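Putative D-tyrosyl-tRNA(Tyr) deacylase 2 (Leishmania major, PDB 1TC5) probably hydrolyses D-tyrosyl-tRNA(Tyr) to D-tyrosine and free tRNA, working as a homodimer and possibly protecting the cell from harmful D-tyrosine. Local coordinates at residues Val40-Leu45 with Asp127-Phe132. Sequence-based numbering, arbitrary orientation.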
loop_
_atom_site.group_PDB
_atom_site.type_symbol
_atom_site.label_atom_id
_atom_site.label_comp_id
_atom_site.label_asym_id
_atom_site.label_seq_id
_atom_site.Cartn_x
_atom_site.Cartn_y
_atom_site.Cartn_z
ATOM N N VAL A 40 1.967 -0.469 -8.343
ATOM C CA VAL A 40 1.199 0.756 -8.507
ATOM C C VAL A 40 -0.246 0.440 -8.174
ATOM O O VAL A 40 -0.827 -0.437 -8.811
ATOM C CB VAL A 40 1.265 1.224 -9.989
ATOM C CG1 VAL A 40 0.436 2.473 -10.236
ATOM C CG2 VAL A 40 2.712 1.443 -10.436
ATOM N N TYR A 41 -0.807 1.124 -7.181
ATOM C CA TYR A 41 -2.248 1.186 -6.956
ATOM C C TYR A 41 -2.810 2.473 -7.588
ATOM O O TYR A 41 -2.288 3.545 -7.362
ATOM C CB TYR A 41 -2.563 1.215 -5.462
ATOM C CG TYR A 41 -2.260 -0.007 -4.615
ATOM C CD1 TYR A 41 -1.804 -1.185 -5.157
ATOM C CD2 TYR A 41 -2.450 0.037 -3.224
ATOM C CE1 TYR A 41 -1.525 -2.302 -4.342
ATOM C CE2 TYR A 41 -2.187 -1.055 -2.416
ATOM C CZ TYR A 41 -1.726 -2.235 -2.978
ATOM O OH TYR A 41 -1.454 -3.340 -2.184
ATOM N N ILE A 42 -3.900 2.376 -8.350
ATOM C CA ILE A 42 -4.391 3.523 -9.083
ATOM C C ILE A 42 -5.908 3.749 -8.942
ATOM O O ILE A 42 -6.714 2.824 -8.994
ATOM C CB ILE A 42 -3.972 3.393 -10.596
ATOM C CG1 ILE A 42 -4.313 4.651 -11.393
ATOM C CG2 ILE A 42 -4.554 2.133 -11.245
ATOM C CD1 ILE A 42 -3.481 4.732 -12.683
ATOM N N ALA A 43 -6.267 5.014 -8.811
ATOM C CA ALA A 43 -7.652 5.454 -8.739
ATOM C C ALA A 43 -7.782 6.705 -9.567
ATOM O O ALA A 43 -6.857 7.516 -9.624
ATOM C CB ALA A 43 -8.022 5.778 -7.329
ATOM N N PHE A 44 -8.947 6.846 -10.187
ATOM C CA PHE A 44 -9.282 7.958 -11.026
ATOM C C PHE A 44 -10.420 8.701 -10.353
ATOM O O PHE A 44 -11.507 8.162 -10.183
ATOM C CB PHE A 44 -9.666 7.491 -12.454
ATOM C CG PHE A 44 -8.577 6.718 -13.138
ATOM C CD1 PHE A 44 -7.509 7.370 -13.719
ATOM C CD2 PHE A 44 -8.618 5.343 -13.200
ATOM C CE1 PHE A 44 -6.491 6.668 -14.330
ATOM C CE2 PHE A 44 -7.588 4.635 -13.804
ATOM C CZ PHE A 44 -6.527 5.298 -14.360
ATOM N N LEU A 45 -10.147 9.965 -10.018
ATOM C CA LEU A 45 -10.983 10.776 -9.150
ATOM C C LEU A 45 -11.496 12.004 -9.880
ATOM O O LEU A 45 -10.885 12.439 -10.858
ATOM C CB LEU A 45 -10.182 11.215 -7.929
ATOM C CG LEU A 45 -9.454 10.041 -7.246
ATOM C CD1 LEU A 45 -8.778 10.525 -5.958
ATOM C CD2 LEU A 45 -10.393 8.850 -6.983
ATOM N N ASP A 127 -7.790 0.925 -18.554
ATOM C CA ASP A 127 -7.338 0.220 -19.738
ATOM C C ASP A 127 -6.337 1.048 -20.559
ATOM O O ASP A 127 -5.314 0.537 -21.016
ATOM C CB ASP A 127 -8.551 -0.148 -20.583
ATOM C CG ASP A 127 -8.205 -1.064 -21.715
ATOM O OD1 ASP A 127 -7.870 -2.230 -21.431
ATOM O OD2 ASP A 127 -8.241 -0.706 -22.912
ATOM N N ARG A 128 -6.646 2.331 -20.734
ATOM C CA ARG A 128 -5.811 3.226 -21.536
ATOM C C ARG A 128 -4.490 3.461 -20.842
ATOM O O ARG A 128 -3.438 3.452 -21.468
ATOM C CB ARG A 128 -6.557 4.535 -21.785
ATOM C CG ARG A 128 -6.003 5.398 -22.884
ATOM C CD ARG A 128 -6.333 4.900 -24.271
ATOM N NE ARG A 128 -5.688 5.704 -25.313
ATOM C CZ ARG A 128 -5.203 5.227 -26.462
ATOM N NH1 ARG A 128 -5.266 3.931 -26.765
ATOM N NH2 ARG A 128 -4.649 6.062 -27.325
ATOM N N PHE A 129 -4.548 3.621 -19.531
ATOM C CA PHE A 129 -3.363 3.828 -18.723
ATOM C C PHE A 129 -2.422 2.619 -18.743
ATOM O O PHE A 129 -1.214 2.792 -18.845
ATOM C CB PHE A 129 -3.759 4.162 -17.286
ATOM C CG PHE A 129 -2.598 4.334 -16.367
ATOM C CD1 PHE A 129 -1.986 5.579 -16.236
ATOM C CD2 PHE A 129 -2.119 3.258 -15.625
ATOM C CE1 PHE A 129 -0.913 5.754 -15.372
ATOM C CE2 PHE A 129 -1.039 3.428 -14.735
ATOM C CZ PHE A 129 -0.433 4.673 -14.630
ATOM N N CYS A 130 -2.975 1.404 -18.681
ATOM C CA CYS A 130 -2.169 0.197 -18.739
ATOM C C CYS A 130 -1.544 0.024 -20.132
ATOM O O CYS A 130 -0.388 -0.387 -20.240
ATOM C CB CYS A 130 -2.998 -1.041 -18.358
ATOM S SG CYS A 130 -3.609 -1.109 -16.619
ATOM N N HIS A 131 -2.312 0.333 -21.180
ATOM C CA HIS A 131 -1.782 0.336 -22.551
ATOM C C HIS A 131 -0.552 1.266 -22.708
ATOM O O HIS A 131 0.471 0.879 -23.290
ATOM C CB HIS A 131 -2.893 0.728 -23.538
ATOM C CG HIS A 131 -2.396 0.989 -24.930
ATOM N ND1 HIS A 131 -1.647 0.070 -25.636
ATOM C CD2 HIS A 131 -2.519 2.074 -25.734
ATOM C CE1 HIS A 131 -1.340 0.574 -26.821
ATOM N NE2 HIS A 131 -1.848 1.791 -26.900
ATOM N N PHE A 132 -0.672 2.499 -22.216
ATOM C CA PHE A 132 0.390 3.485 -22.318
ATOM C C PHE A 132 1.633 3.030 -21.575
ATOM O O PHE A 132 2.731 3.302 -22.009
ATOM C CB PHE A 132 -0.073 4.850 -21.793
ATOM C CG PHE A 132 -1.023 5.593 -22.709
ATOM C CD1 PHE A 132 -1.090 5.328 -24.081
ATOM C CD2 PHE A 132 -1.828 6.607 -22.191
ATOM C CE1 PHE A 132 -1.955 6.038 -24.907
ATOM C CE2 PHE A 132 -2.698 7.319 -23.014
ATOM C CZ PHE A 132 -2.753 7.038 -24.380
#
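Ile42 is hydrogen-bonded through its backbone to Val97 and Gln99 while its CD1 methyl sits on the Phe129 ring, linking the middle strand of a five-stranded mixed sheet to a helix packed against one face. This is helix-on-sheet packing in the core of the deacylase fold: strand 37-45 presents Ile42 and Phe44 to helix 119-136, and the closest pair of CA atoms, Ile42 CA and Phe129 CA, remains 9.7 Å apart. Side chains alone bridge that gap, burying 143 Å² over both surfaces.

The evidence for a CH-pi contact is direct. Ile42 CD1 stands 3.4 Å from the Phe129 ring centroid, only 11° off the ring normal. Among the six ring carbons the nearest to Ile42 CD1 is Phe129 CE2, at 3.4 Å. The farthest from Ile42 CD1 are Phe129 CD1 and Phe129 CE1, both at 3.9 Å. The methyl is therefore centred on the face with a slight lean. Both residues reach inward from opposing directions: Ile42 is extended through CG1 (chi1 -173°, chi2 160°), which carries its terminal methyl off the sheet, and Phe129 projects its ring off the helix to meet it.

Phe44 makes a looser, purely apolar contact. Around these groups, Ile96 of the adjacent strand touches both Ile42 and Cys130, and Val62 of helix 55-67 packs on Phe129. Tyr41, on the reverse side of the strand, hydrogen-bonds through OH to Gln16 of the second subunit, so the strand joins the helix layer to the dimer interface. Phe129 CB lies near the plane of the Phe44 ring, at its edge, 4.2 Å from Phe44 CZ.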